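Local coordinates for protein YrbA (Sinorhizobium meliloti 2011, PDB 5NFM) that binds divalent metal cations such as copper through two conserved histidines and belongs to the BolA-like family, at residues A[9-14]-A[51-57]. Sequence-based numbering, arbitrary orientation.
Sequences MIKAGI and MVYNALK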
loop_
_atom_site.group_PDB
_atom_site.type_symbol
_atom_site.label_atom_id
_atom_site.label_comp_id
_atom_site.label_asym_id
_atom_site.label_seq_id
_atom_site.Cartn_x
_atom_site.Cartn_y
_atom_site.Cartn_z
ATOM N N MET A 9 -7.105 4.180 2.361
ATOM C CA MET A 9 -6.066 5.033 2.928
ATOM C C MET A 9 -4.949 5.278 1.922
ATOM O O MET A 9 -4.425 6.395 1.818
ATOM C CB MET A 9 -5.534 4.421 4.216
ATOM C CG MET A 9 -6.565 4.434 5.335
ATOM S SD MET A 9 -5.836 4.036 6.911
ATOM C CE MET A 9 -4.960 5.580 7.171
ATOM N N ILE A 10 -4.566 4.250 1.164
ATOM C CA ILE A 10 -3.526 4.446 0.162
ATOM C C ILE A 10 -3.983 5.447 -0.888
ATOM O O ILE A 10 -3.230 6.353 -1.272
ATOM C CB ILE A 10 -3.099 3.104 -0.458
ATOM C CG1 ILE A 10 -2.481 2.202 0.614
ATOM C CG2 ILE A 10 -2.122 3.354 -1.603
ATOM C CD1 ILE A 10 -2.210 0.771 0.155
ATOM N N LYS A 11 -5.226 5.320 -1.356
ATOM C CA LYS A 11 -5.688 6.208 -2.415
ATOM C C LYS A 11 -5.916 7.633 -1.929
ATOM O O LYS A 11 -5.764 8.576 -2.714
ATOM C CB LYS A 11 -6.917 5.615 -3.080
ATOM C CG LYS A 11 -6.524 4.367 -3.870
ATOM C CD LYS A 11 -7.687 3.675 -4.529
ATOM C CE LYS A 11 -8.290 4.525 -5.624
ATOM N NZ LYS A 11 -9.131 3.691 -6.524
ATOM N N ALA A 12 -6.261 7.816 -0.654
ATOM C CA ALA A 12 -6.364 9.167 -0.106
ATOM C C ALA A 12 -4.986 9.805 0.018
ATOM O O ALA A 12 -4.813 10.997 -0.264
ATOM C CB ALA A 12 -7.048 9.133 1.259
ATOM N N GLY A 13 -3.996 9.020 0.445
ATOM C CA GLY A 13 -2.680 9.568 0.711
ATOM C C GLY A 13 -1.811 9.723 -0.518
ATOM O O GLY A 13 -0.896 10.556 -0.523
ATOM N N ILE A 14 -2.068 8.928 -1.556
ATOM C CA ILE A 14 -1.301 8.940 -2.799
ATOM C C ILE A 14 -2.310 9.165 -3.922
ATOM O O ILE A 14 -2.746 8.213 -4.591
ATOM C CB ILE A 14 -0.486 7.648 -2.991
ATOM C CG1 ILE A 14 0.349 7.344 -1.737
ATOM C CG2 ILE A 14 0.402 7.775 -4.224
ATOM C CD1 ILE A 14 1.170 6.070 -1.827
ATOM N N MET A 51 6.458 5.856 1.035
ATOM C CA MET A 51 5.242 6.623 0.760
ATOM C C MET A 51 3.990 5.832 1.121
ATOM O O MET A 51 2.999 6.410 1.589
ATOM C CB MET A 51 5.200 7.037 -0.709
ATOM C CG MET A 51 6.278 8.043 -1.061
ATOM S SD MET A 51 6.275 8.493 -2.803
ATOM C CE MET A 51 4.741 9.402 -2.906
ATOM N N VAL A 52 4.002 4.514 0.888
ATOM C CA VAL A 52 2.850 3.690 1.252
ATOM C C VAL A 52 2.713 3.596 2.772
ATOM O O VAL A 52 1.612 3.751 3.312
ATOM C CB VAL A 52 2.922 2.301 0.590
ATOM C CG1 VAL A 52 1.693 1.476 1.003
ATOM C CG2 VAL A 52 2.989 2.432 -0.934
ATOM N N TYR A 53 3.822 3.350 3.489
ATOM C CA TYR A 53 3.733 3.348 4.946
ATOM C C TYR A 53 3.171 4.678 5.445
ATOM O O TYR A 53 2.307 4.710 6.333
ATOM C CB TYR A 53 5.098 3.069 5.603
ATOM C CG TYR A 53 5.701 1.722 5.264
ATOM C CD1 TYR A 53 4.967 0.549 5.393
ATOM C CD2 TYR A 53 7.016 1.628 4.830
ATOM C CE1 TYR A 53 5.527 -0.681 5.084
ATOM C CE2 TYR A 53 7.582 0.408 4.511
ATOM C CZ TYR A 53 6.839 -0.747 4.633
ATOM O OH TYR A 53 7.433 -1.943 4.307
ATOM N N ASN A 54 3.645 5.792 4.880
ATOM C CA ASN A 54 3.132 7.093 5.305
ATOM C C ASN A 54 1.617 7.167 5.123
ATOM O O ASN A 54 0.907 7.703 5.980
ATOM C CB ASN A 54 3.768 8.224 4.494
ATOM C CG ASN A 54 5.236 8.435 4.796
ATOM O OD1 ASN A 54 5.795 7.863 5.740
ATOM N ND2 ASN A 54 5.868 9.280 3.992
ATOM N N ALA A 55 1.110 6.668 3.988
ATOM C CA ALA A 55 -0.316 6.771 3.694
ATOM C C ALA A 55 -1.174 6.004 4.699
ATOM O O ALA A 55 -2.324 6.388 4.948
ATOM C CB ALA A 55 -0.598 6.281 2.274
ATOM N N LEU A 56 -0.646 4.920 5.275
ATOM C CA LEU A 56 -1.382 4.175 6.288
ATOM C C LEU A 56 -1.410 4.876 7.642
ATOM O O LEU A 56 -2.216 4.494 8.497
ATOM C CB LEU A 56 -0.861 2.732 6.412
ATOM C CG LEU A 56 -1.571 1.691 5.530
ATOM C CD1 LEU A 56 -3.011 1.456 5.998
ATOM C CD2 LEU A 56 -1.542 2.062 4.052
ATOM N N LYS A 57 -0.563 5.888 7.849
ATOM C CA LYS A 57 -0.672 6.812 8.976
ATOM C C LYS A 57 -0.629 6.096 10.321
ATOM O O LYS A 57 -1.205 6.559 11.305
ATOM C CB LYS A 57 -1.884 7.742 8.831
ATOM C CG LYS A 57 -1.710 8.743 7.674
ATOM C CD LYS A 57 -2.913 9.650 7.506
ATOM C CE LYS A 57 -2.798 10.507 6.253
ATOM N NZ LYS A 57 -1.737 11.551 6.351
HETATM O O HOH W 1 -4.165 8.159 3.945
#
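Ile10, Val52, Ile14 and Leu56 form the apolar seam between helices 5-13 and 45-56. Ile10 lays CG1 against Leu56 CD2 at 3.6 Å, while its CD1 reaches Val52 CG1. One turn on, Ile14, just past the helix end, brings CD1 to Val52 CG2 and over the backbone of Met51, 3.9 Å from Met51 O. The two methyls of Val52 thus serve different isoleucines. Ala55 sits at the close point of the crossing, its CA 4.7 Å from Gly13 CA, and its CB points into the first helix against Ile10 CA. Gly13, which has no CB, lies against that methyl, consistent with the short-segment axes approaching to 8.3 Å, at 106° between their directions.

At the other end Met9 reaches across the C-terminus of helix 45-56. Its chain bends at the last torsion (chi3 73°), folding CE over the backbone to lie 3.2 Å from Leu56 O, near Ala55 O and beside Lys57 CB; SD rests on Leu56 CD1, the two side chains crossing at about a right angle. With an alanine in place of Met9, Leu56 O and Leu56 CD1 would probably lose the thioether that lies over them.

The polar link is a water, which donates to Met9 O and, at 2.7 Å, to Ala55 O, tying the two helices through their backbones.

Beneath, Ile10 packs on Val19 of strand 18-23 and Val52 on Leu69 and Thr71 of strand 67-72. Helices 5-13 and 45-56, packed together on the mixed sheet, belong to the alpha-beta-beta-alpha-alpha-beta order of the BolA family, a class II KH-like fold.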